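Local coordinates for protein NF-kappa-B inhibitor beta (Mus musculus, PDB 1OY3) that binds NF-kappa-B and holds it inactive in the cytoplasm, although its unphosphorylated form can accompany the factor into the nucleus, at residues E7-V17 / Y37-A48; V166-R175 / A202-L211. All blocks are in the same frame, centred on the assembly; numbering follows the deposited sequence.

Contact 1 (E7-V17 / Y37-A48)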
loop_
_atom_site.group_PDB
_atom_site.type_symbol
_atom_site.label_atom_id
_atom_site.label_comp_id
_atom_site.label_asym_id
_atom_site.label_seq_id
_atom_site.Cartn_x
_atom_site.Cartn_y
_atom_site.Cartn_z
ATOM N N GLU C 7 -22.500 -14.551 -1.779
ATOM C CA GLU C 7 -22.616 -13.396 -2.666
ATOM C C GLU C 7 -21.301 -12.634 -2.653
ATOM O O GLU C 7 -21.060 -11.786 -3.515
ATOM C CB GLU C 7 -23.704 -12.434 -2.191
ATOM C CG GLU C 7 -25.002 -13.078 -1.779
ATOM C CD GLU C 7 -26.055 -12.046 -1.432
ATOM O OE1 GLU C 7 -26.014 -11.516 -0.300
ATOM O OE2 GLU C 7 -26.921 -11.768 -2.289
ATOM N N ASP C 8 -20.471 -12.922 -1.648
ATOM C CA ASP C 8 -19.181 -12.263 -1.499
ATOM C C ASP C 8 -18.056 -13.121 -2.067
ATOM O O ASP C 8 -16.883 -12.764 -1.967
ATOM C CB ASP C 8 -18.903 -11.962 -0.022
ATOM C CG ASP C 8 -20.069 -11.262 0.670
ATOM O OD1 ASP C 8 -20.634 -10.312 0.088
ATOM O OD2 ASP C 8 -20.416 -11.658 1.804
ATOM N N GLY C 9 -18.412 -14.253 -2.665
ATOM C CA GLY C 9 -17.406 -15.130 -3.240
ATOM C C GLY C 9 -16.710 -16.046 -2.247
ATOM O O GLY C 9 -15.751 -16.719 -2.605
ATOM N N ASP C 10 -17.193 -16.084 -1.008
ATOM C CA ASP C 10 -16.607 -16.937 0.027
ATOM C C ASP C 10 -17.107 -18.386 -0.032
ATOM O O ASP C 10 -18.305 -18.648 0.102
ATOM C CB ASP C 10 -16.911 -16.374 1.416
ATOM C CG ASP C 10 -16.187 -15.077 1.691
ATOM O OD1 ASP C 10 -14.990 -14.988 1.347
ATOM O OD2 ASP C 10 -16.806 -14.155 2.263
ATOM N N THR C 11 -16.187 -19.323 -0.224
ATOM C CA THR C 11 -16.550 -20.731 -0.283
ATOM C C THR C 11 -16.680 -21.269 1.139
ATOM O O THR C 11 -16.567 -20.519 2.108
ATOM C CB THR C 11 -15.485 -21.557 -1.009
ATOM O OG1 THR C 11 -14.343 -21.702 -0.159
ATOM C CG2 THR C 11 -15.068 -20.871 -2.303
ATOM N N ALA C 12 -16.917 -22.570 1.263
ATOM C CA ALA C 12 -17.054 -23.190 2.577
ATOM C C ALA C 12 -15.760 -22.997 3.373
ATOM O O ALA C 12 -15.780 -22.908 4.604
ATOM C CB ALA C 12 -17.372 -24.676 2.425
ATOM N N LEU C 13 -14.634 -22.935 2.666
ATOM C CA LEU C 13 -13.349 -22.724 3.319
ATOM C C LEU C 13 -13.305 -21.345 3.960
ATOM O O LEU C 13 -13.082 -21.235 5.166
ATOM C CB LEU C 13 -12.197 -22.843 2.329
ATOM C CG LEU C 13 -11.326 -24.094 2.392
ATOM C CD1 LEU C 13 -10.012 -23.790 1.706
ATOM C CD2 LEU C 13 -11.069 -24.504 3.837
ATOM N N HIS C 14 -13.524 -20.301 3.158
ATOM C CA HIS C 14 -13.496 -18.928 3.670
ATOM C C HIS C 14 -14.358 -18.805 4.911
ATOM O O HIS C 14 -13.964 -18.185 5.900
ATOM C CB HIS C 14 -14.013 -17.915 2.634
ATOM C CG HIS C 14 -13.147 -17.777 1.419
ATOM N ND1 HIS C 14 -13.257 -18.611 0.329
ATOM C CD2 HIS C 14 -12.160 -16.896 1.122
ATOM C CE1 HIS C 14 -12.380 -18.249 -0.590
ATOM N NE2 HIS C 14 -11.700 -17.211 -0.134
ATOM N N LEU C 15 -15.541 -19.402 4.855
ATOM C CA LEU C 15 -16.465 -19.334 5.976
ATOM C C LEU C 15 -15.993 -20.148 7.172
ATOM O O LEU C 15 -16.346 -19.838 8.305
ATOM C CB LEU C 15 -17.861 -19.791 5.540
ATOM C CG LEU C 15 -18.514 -18.945 4.443
ATOM C CD1 LEU C 15 -19.832 -19.573 4.024
ATOM C CD2 LEU C 15 -18.726 -17.534 4.946
ATOM N N ALA C 16 -15.199 -21.185 6.929
ATOM C CA ALA C 16 -14.702 -21.993 8.036
ATOM C C ALA C 16 -13.755 -21.134 8.876
ATOM O O ALA C 16 -13.772 -21.212 10.101
ATOM C CB ALA C 16 -13.973 -23.239 7.515
ATOM N N VAL C 17 -12.940 -20.309 8.217
ATOM C CA VAL C 17 -12.009 -19.447 8.940
ATOM C C VAL C 17 -12.733 -18.212 9.477
ATOM O O VAL C 17 -12.456 -17.769 10.584
ATOM C CB VAL C 17 -10.810 -19.015 8.047
ATOM C CG1 VAL C 17 -10.351 -20.192 7.197
ATOM C CG2 VAL C 17 -11.181 -17.847 7.179
ATOM N N TYR C 37 -9.032 -25.670 -4.903
ATOM C CA TYR C 37 -10.097 -25.191 -4.035
ATOM C C TYR C 37 -9.516 -24.339 -2.909
ATOM O O TYR C 37 -10.141 -23.381 -2.462
ATOM C CB TYR C 37 -10.853 -26.385 -3.448
ATOM C CG TYR C 37 -12.025 -26.028 -2.562
ATOM C CD1 TYR C 37 -13.159 -25.407 -3.082
ATOM C CD2 TYR C 37 -12.013 -26.345 -1.205
ATOM C CE1 TYR C 37 -14.261 -25.114 -2.267
ATOM C CE2 TYR C 37 -13.105 -26.058 -0.383
ATOM C CZ TYR C 37 -14.225 -25.444 -0.918
ATOM O OH TYR C 37 -15.302 -25.175 -0.102
ATOM N N LEU C 38 -8.320 -24.694 -2.453
ATOM C CA LEU C 38 -7.674 -23.948 -1.375
ATOM C C LEU C 38 -7.380 -22.504 -1.743
ATOM O O LEU C 38 -7.552 -21.606 -0.922
ATOM C CB LEU C 38 -6.356 -24.612 -0.960
ATOM C CG LEU C 38 -6.405 -25.861 -0.087
ATOM C CD1 LEU C 38 -4.990 -26.365 0.154
ATOM C CD2 LEU C 38 -7.086 -25.530 1.226
ATOM N N ASP C 39 -6.951 -22.277 -2.979
ATOM C CA ASP C 39 -6.598 -20.927 -3.408
ATOM C C ASP C 39 -7.713 -20.060 -3.980
ATOM O O ASP C 39 -7.451 -18.958 -4.459
ATOM C CB ASP C 39 -5.437 -20.988 -4.407
ATOM C CG ASP C 39 -4.197 -21.634 -3.815
ATOM O OD1 ASP C 39 -3.854 -21.312 -2.652
ATOM O OD2 ASP C 39 -3.562 -22.456 -4.513
ATOM N N LEU C 40 -8.950 -20.539 -3.931
ATOM C CA LEU C 40 -10.057 -19.757 -4.454
ATOM C C LEU C 40 -10.125 -18.426 -3.720
ATOM O O LEU C 40 -10.042 -18.381 -2.500
ATOM C CB LEU C 40 -11.375 -20.520 -4.293
ATOM C CG LEU C 40 -11.522 -21.765 -5.177
ATOM C CD1 LEU C 40 -12.839 -22.456 -4.868
ATOM C CD2 LEU C 40 -11.460 -21.364 -6.653
ATOM N N GLN C 41 -10.277 -17.344 -4.474
ATOM C CA GLN C 41 -10.339 -16.005 -3.900
ATOM C C GLN C 41 -11.750 -15.434 -3.922
ATOM O O GLN C 41 -12.397 -15.441 -4.965
ATOM C CB GLN C 41 -9.415 -15.078 -4.689
ATOM C CG GLN C 41 -7.978 -15.580 -4.798
ATOM C CD GLN C 41 -7.164 -14.811 -5.828
ATOM O OE1 GLN C 41 -6.622 -15.393 -6.767
ATOM N NE2 GLN C 41 -7.078 -13.500 -5.656
ATOM N N ASN C 42 -12.228 -14.936 -2.782
ATOM C CA ASN C 42 -13.556 -14.337 -2.740
ATOM C C ASN C 42 -13.508 -13.043 -3.557
ATOM O O ASN C 42 -12.538 -12.808 -4.272
ATOM C CB ASN C 42 -14.000 -14.044 -1.301
ATOM C CG ASN C 42 -13.063 -13.116 -0.584
ATOM O OD1 ASN C 42 -12.259 -12.425 -1.207
ATOM N ND2 ASN C 42 -13.166 -13.081 0.737
ATOM N N ASP C 43 -14.537 -12.205 -3.436
ATOM C CA ASP C 43 -14.611 -10.963 -4.207
ATOM C C ASP C 43 -13.635 -9.859 -3.788
ATOM O O ASP C 43 -13.533 -8.831 -4.453
ATOM C CB ASP C 43 -16.055 -10.430 -4.210
ATOM C CG ASP C 43 -17.021 -11.361 -4.945
ATOM O OD1 ASP C 43 -18.245 -11.111 -4.903
ATOM O OD2 ASP C 43 -16.560 -12.345 -5.569
ATOM N N LEU C 44 -12.930 -10.067 -2.684
ATOM C CA LEU C 44 -11.935 -9.099 -2.229
ATOM C C LEU C 44 -10.562 -9.635 -2.642
ATOM O O LEU C 44 -9.529 -9.060 -2.316
ATOM C CB LEU C 44 -12.019 -8.921 -0.709
ATOM C CG LEU C 44 -13.293 -8.231 -0.208
ATOM C CD1 LEU C 44 -13.407 -8.343 1.315
ATOM C CD2 LEU C 44 -13.272 -6.769 -0.648
ATOM N N GLY C 45 -10.569 -10.736 -3.391
ATOM C CA GLY C 45 -9.334 -11.347 -3.851
ATOM C C GLY C 45 -8.646 -12.157 -2.768
ATOM O O GLY C 45 -7.518 -12.619 -2.939
ATOM N N GLN C 46 -9.329 -12.335 -1.647
ATOM C CA GLN C 46 -8.767 -13.076 -0.527
ATOM C C GLN C 46 -8.976 -14.580 -0.609
ATOM O O GLN C 46 -10.015 -15.056 -1.063
ATOM C CB GLN C 46 -9.385 -12.587 0.776
ATOM C CG GLN C 46 -9.207 -11.116 1.064
ATOM C CD GLN C 46 -10.116 -10.663 2.186
ATOM O OE1 GLN C 46 -9.849 -9.665 2.871
ATOM N NE2 GLN C 46 -11.215 -11.385 2.369
ATOM N N THR C 47 -7.976 -15.329 -0.163
ATOM C CA THR C 47 -8.073 -16.784 -0.132
ATOM C C THR C 47 -8.320 -17.103 1.339
ATOM O O THR C 47 -8.412 -16.192 2.168
ATOM C CB THR C 47 -6.756 -17.442 -0.573
ATOM O OG1 THR C 47 -5.701 -17.023 0.304
ATOM C CG2 THR C 47 -6.418 -17.041 -2.009
ATOM N N ALA C 48 -8.431 -18.381 1.677
ATOM C CA ALA C 48 -8.641 -18.762 3.069
ATOM C C ALA C 48 -7.401 -18.388 3.883
ATOM O O ALA C 48 -7.502 -18.004 5.052
ATOM C CB ALA C 48 -8.895 -20.258 3.164
HETATM O O HOH W 1 -11.958 -22.110 -1.129
HETATM O O HOH W 2 -17.882 -24.506 -0.787
#

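Contact 2 (V166-R175 / A202-L211)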
loop_
_atom_site.group_PDB
_atom_site.type_symbol
_atom_site.label_atom_id
_atom_site.label_comp_id
_atom_site.label_asym_id
_atom_site.label_seq_id
_atom_site.Cartn_x
_atom_site.Cartn_y
_atom_site.Cartn_z
ATOM N N VAL C 166 7.912 -1.976 8.632
ATOM C CA VAL C 166 8.509 -0.720 9.080
ATOM C C VAL C 166 7.437 0.380 9.108
ATOM O O VAL C 166 7.325 1.117 10.088
ATOM C CB VAL C 166 9.666 -0.267 8.154
ATOM C CG1 VAL C 166 10.257 1.050 8.673
ATOM C CG2 VAL C 166 10.753 -1.346 8.089
ATOM N N ILE C 167 6.650 0.490 8.038
ATOM C CA ILE C 167 5.594 1.501 7.994
ATOM C C ILE C 167 4.764 1.401 9.270
ATOM O O ILE C 167 4.353 2.410 9.840
ATOM C CB ILE C 167 4.632 1.309 6.793
ATOM C CG1 ILE C 167 5.390 1.421 5.470
ATOM C CG2 ILE C 167 3.509 2.342 6.859
ATOM C CD1 ILE C 167 6.227 2.648 5.345
ATOM N N HIS C 168 4.524 0.173 9.718
ATOM C CA HIS C 168 3.749 -0.039 10.927
ATOM C C HIS C 168 4.586 -0.076 12.192
ATOM O O HIS C 168 4.117 -0.554 13.216
ATOM C CB HIS C 168 2.929 -1.331 10.841
ATOM C CG HIS C 168 1.824 -1.285 9.831
ATOM N ND1 HIS C 168 2.056 -1.192 8.475
ATOM C CD2 HIS C 168 0.477 -1.332 9.981
ATOM C CE1 HIS C 168 0.901 -1.186 7.832
ATOM N NE2 HIS C 168 -0.072 -1.268 8.722
ATOM N N LYS C 169 5.815 0.428 12.127
ATOM C CA LYS C 169 6.692 0.479 13.297
ATOM C C LYS C 169 6.622 -0.821 14.095
ATOM O O LYS C 169 6.456 -0.808 15.314
ATOM C CB LYS C 169 6.280 1.648 14.201
ATOM C CG LYS C 169 6.075 2.972 13.463
ATOM C CD LYS C 169 5.594 4.078 14.411
ATOM C CE LYS C 169 4.322 3.662 15.150
ATOM N NZ LYS C 169 3.856 4.657 16.170
ATOM N N ASP C 170 6.756 -1.944 13.398
ATOM C CA ASP C 170 6.689 -3.249 14.031
ATOM C C ASP C 170 8.096 -3.851 14.138
ATOM O O ASP C 170 8.558 -4.565 13.246
ATOM C CB ASP C 170 5.762 -4.137 13.207
ATOM C CG ASP C 170 5.459 -5.448 13.884
ATOM O OD1 ASP C 170 4.488 -6.110 13.467
ATOM O OD2 ASP C 170 6.193 -5.818 14.822
ATOM N N ALA C 171 8.770 -3.547 15.244
ATOM C CA ALA C 171 10.126 -4.005 15.492
ATOM C C ALA C 171 10.223 -5.524 15.506
ATOM O O ALA C 171 11.137 -6.103 14.923
ATOM C CB ALA C 171 10.623 -3.435 16.815
ATOM N N GLU C 172 9.280 -6.163 16.187
ATOM C CA GLU C 172 9.259 -7.608 16.261
ATOM C C GLU C 172 9.157 -8.213 14.854
ATOM O O GLU C 172 9.869 -9.173 14.522
ATOM C CB GLU C 172 8.082 -8.071 17.114
ATOM C CG GLU C 172 8.477 -9.068 18.180
ATOM C CD GLU C 172 9.524 -10.050 17.686
ATOM O OE1 GLU C 172 9.247 -10.789 16.717
ATOM O OE2 GLU C 172 10.629 -10.078 18.266
ATOM N N MET C 173 8.287 -7.653 14.019
ATOM C CA MET C 173 8.131 -8.181 12.661
ATOM C C MET C 173 9.380 -7.912 11.826
ATOM O O MET C 173 9.764 -8.734 10.995
ATOM C CB MET C 173 6.911 -7.579 11.954
ATOM C CG MET C 173 6.600 -8.305 10.623
ATOM S SD MET C 173 6.052 -10.039 10.868
ATOM C CE MET C 173 4.289 -9.717 11.198
ATOM N N VAL C 174 10.010 -6.762 12.051
ATOM C CA VAL C 174 11.226 -6.418 11.322
ATOM C C VAL C 174 12.288 -7.472 11.649
ATOM O O VAL C 174 13.012 -7.936 10.768
ATOM C CB VAL C 174 11.747 -5.012 11.726
ATOM C CG1 VAL C 174 13.133 -4.756 11.122
ATOM C CG2 VAL C 174 10.780 -3.954 11.252
ATOM N N ARG C 175 12.366 -7.857 12.919
ATOM C CA ARG C 175 13.333 -8.865 13.342
ATOM C C ARG C 175 13.142 -10.196 12.608
ATOM O O ARG C 175 14.108 -10.774 12.105
ATOM C CB ARG C 175 13.266 -9.060 14.866
ATOM C CG ARG C 175 14.080 -8.019 15.637
ATOM C CD ARG C 175 14.162 -8.323 17.118
ATOM N NE ARG C 175 12.962 -7.906 17.831
ATOM C CZ ARG C 175 12.858 -6.772 18.517
ATOM N NH1 ARG C 175 13.896 -5.942 18.589
ATOM N NH2 ARG C 175 11.715 -6.461 19.117
ATOM N N ALA C 202 8.509 7.134 9.916
ATOM C CA ALA C 202 7.702 6.539 10.982
ATOM C C ALA C 202 8.156 6.979 12.371
ATOM O O ALA C 202 7.496 6.672 13.367
ATOM C CB ALA C 202 7.769 5.022 10.886
ATOM N N GLN C 203 9.283 7.687 12.426
ATOM C CA GLN C 203 9.868 8.157 13.681
ATOM C C GLN C 203 10.025 6.972 14.645
ATOM O O GLN C 203 9.941 7.128 15.862
ATOM C CB GLN C 203 8.989 9.252 14.312
ATOM C CG GLN C 203 8.786 10.495 13.436
ATOM C CD GLN C 203 10.056 11.313 13.252
ATOM O OE1 GLN C 203 10.486 12.036 14.154
ATOM N NE2 GLN C 203 10.664 11.199 12.078
ATOM N N ALA C 204 10.237 5.783 14.087
ATOM C CA ALA C 204 10.413 4.587 14.901
ATOM C C ALA C 204 11.912 4.345 15.058
ATOM O O ALA C 204 12.531 3.631 14.266
ATOM C CB ALA C 204 9.735 3.390 14.236
ATOM N N ALA C 205 12.482 4.954 16.091
ATOM C CA ALA C 205 13.912 4.855 16.372
ATOM C C ALA C 205 14.429 3.436 16.575
ATOM O O ALA C 205 15.499 3.088 16.066
ATOM C CB ALA C 205 14.258 5.712 17.593
ATOM N N SER C 206 13.685 2.624 17.320
ATOM C CA SER C 206 14.103 1.249 17.592
ATOM C C SER C 206 14.150 0.425 16.303
ATOM O O SER C 206 15.003 -0.449 16.139
ATOM C CB SER C 206 13.154 0.593 18.595
ATOM O OG SER C 206 11.956 0.179 17.964
ATOM N N VAL C 207 13.230 0.712 15.388
ATOM C CA VAL C 207 13.181 0.025 14.107
ATOM C C VAL C 207 14.355 0.537 13.279
ATOM O O VAL C 207 15.035 -0.232 12.594
ATOM C CB VAL C 207 11.835 0.305 13.376
ATOM C CG1 VAL C 207 11.899 -0.175 11.924
ATOM C CG2 VAL C 207 10.707 -0.402 14.107
ATOM N N LEU C 208 14.593 1.841 13.350
ATOM C CA LEU C 208 15.700 2.450 12.616
ATOM C C LEU C 208 16.999 1.775 13.049
ATOM O O LEU C 208 17.856 1.438 12.218
ATOM C CB LEU C 208 15.770 3.949 12.918
ATOM C CG LEU C 208 16.939 4.740 12.327
ATOM C CD1 LEU C 208 16.905 4.655 10.802
ATOM C CD2 LEU C 208 16.849 6.194 12.790
ATOM N N GLU C 209 17.130 1.559 14.352
ATOM C CA GLU C 209 18.327 0.919 14.893
ATOM C C GLU C 209 18.455 -0.525 14.447
ATOM O O GLU C 209 19.539 -0.952 14.037
ATOM C CB GLU C 209 18.342 0.984 16.418
ATOM C CG GLU C 209 19.528 0.246 17.032
ATOM C CD GLU C 209 19.814 0.681 18.451
ATOM O OE1 GLU C 209 18.920 0.543 19.314
ATOM O OE2 GLU C 209 20.942 1.168 18.701
ATOM N N LEU C 210 17.363 -1.286 14.533
ATOM C CA LEU C 210 17.401 -2.685 14.100
ATOM C C LEU C 210 17.949 -2.723 12.683
ATOM O O LEU C 210 18.890 -3.461 12.387
ATOM C CB LEU C 210 16.002 -3.314 14.122
ATOM C CG LEU C 210 15.442 -3.724 15.489
ATOM C CD1 LEU C 210 14.026 -4.288 15.330
ATOM C CD2 LEU C 210 16.369 -4.761 16.130
ATOM N N LEU C 211 17.361 -1.915 11.810
ATOM C CA LEU C 211 17.806 -1.856 10.426
ATOM C C LEU C 211 19.292 -1.512 10.366
ATOM O O LEU C 211 20.072 -2.182 9.680
ATOM C CB LEU C 211 17.000 -0.799 9.661
ATOM C CG LEU C 211 15.531 -1.165 9.432
ATOM C CD1 LEU C 211 14.759 0.025 8.893
ATOM C CD2 LEU C 211 15.474 -2.343 8.466
#

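Contact 1 (E7-V17 / Y37-A48)
His14 reaches from helix 12-17 to the loop ahead of helix 48-55, its NE2 donating to Gln46 O at 2.9 Å, with the acceptor close to the ring plane. The backbone N of Asn42 donates to the same carbonyl, so two donors grip it. His14 ND1, at the far side of the imidazole, accepts from Thr11 N at 3.1 Å, well out of the ring plane, the bond of a capping box between these two residues. Separately, Thr11 OG1 caps Leu13 N as the N-cap of the helix; this is the Thr-x-Leu-His signature of ankyrin repeats. Held at both nitrogens, the imidazole cannot readily rotate, and Asn42 CB covers one face.

Asn42 has CG between its backbone N and carbonyl carbon (chi1 59°), which turns OD1 back into an Asx turn, where Leu44 N and Gln46 N approach from opposite faces. Asn42 ND2 then donates to the syn side of Asp10 OD1 at 2.7 Å. Asp10 OD2 is engaged outside the two segments, in a salt bridge to a basic side chain of another protein chain. Asp43 N donates to Asp8 O (2.8 Å) in a nearly straight bond. Two waters, one linking Thr11 OG1 to Tyr37 O and the other Ala12 N to Tyr37 OH, serve the opposite end.

Leu13 packs on Leu25, Leu28 and Leu29 of helix 22-32, whereas His14 and Val17 meet Leu51 of helix 48-55.

Contact 2 (V166-R175 / A202-L211)
Lys169 N donates to Val166 O at 2.6 Å, part of the Schellman motif with which helix 161-167 ends, Lys169 taking the positive phi. The turn presents both residues to segment 202-211. Lys169 CG sits 3.7 Å from Ala202 CB and almost as near Ala204 CB, so the aliphatic part of the lysine lies over two alanines. Its CD passes Ala202 O.

Val207 fills the middle, its two methyls serving different partners. Val207 CG1, anti to the backbone N (chi1 168°), meets Val166 CG1 at 3.8 Å and Val174 CG2 at 4.0 Å; CG2 lies against the backbone of Ala171, beside that alanine's methyl. Leu210 then covers the next turn: Leu210 CD1 rests 3.4 Å from Ala171 O and 3.8 Å from Ala171 CB. Arg175 crosses Leu210 at about a right angle, CG and NH1 both touching the leucine methyls, while Arg175 NE forms a salt bridge with Glu172 OE2 at 3.2 Å. Deeper down, the methyls of Leu211 approach Val166 and Val174.

Helices 171-175 and 205-211 run almost parallel, 13° apart with axes 9.8 Å from each other, the side-by-side stacking of successive ankyrin repeats. The two segments make no polar bond to each other; their polar groups bond within each segment or to neighbouring chain, as Gln203 OE1 does to Asn237 N. Cohesion here probably rests on shape and burial of small and branched apolar groups.

How the contacts relate
Both contacts join consecutive ankyrin repeats, contact 1 the first and second, contact 2 the fourth and fifth. They lie on opposite sides of the chain's centre, 32 Å apart between centres, and do not touch. Contact 1 is mostly buried and sets a helix start and its preceding turn against an irregular loop; backbone groups there find partners in the Asn42 amide and the His14 imidazole, a carboxylate takes the amide's N-H, and water serves one end. Contact 2, partly buried, stacks two parallel helices and is almost wholly apolar, with charged side chains at its rim. Another protein chain reaches contact 1, whereas none in the assembly touches contact 2.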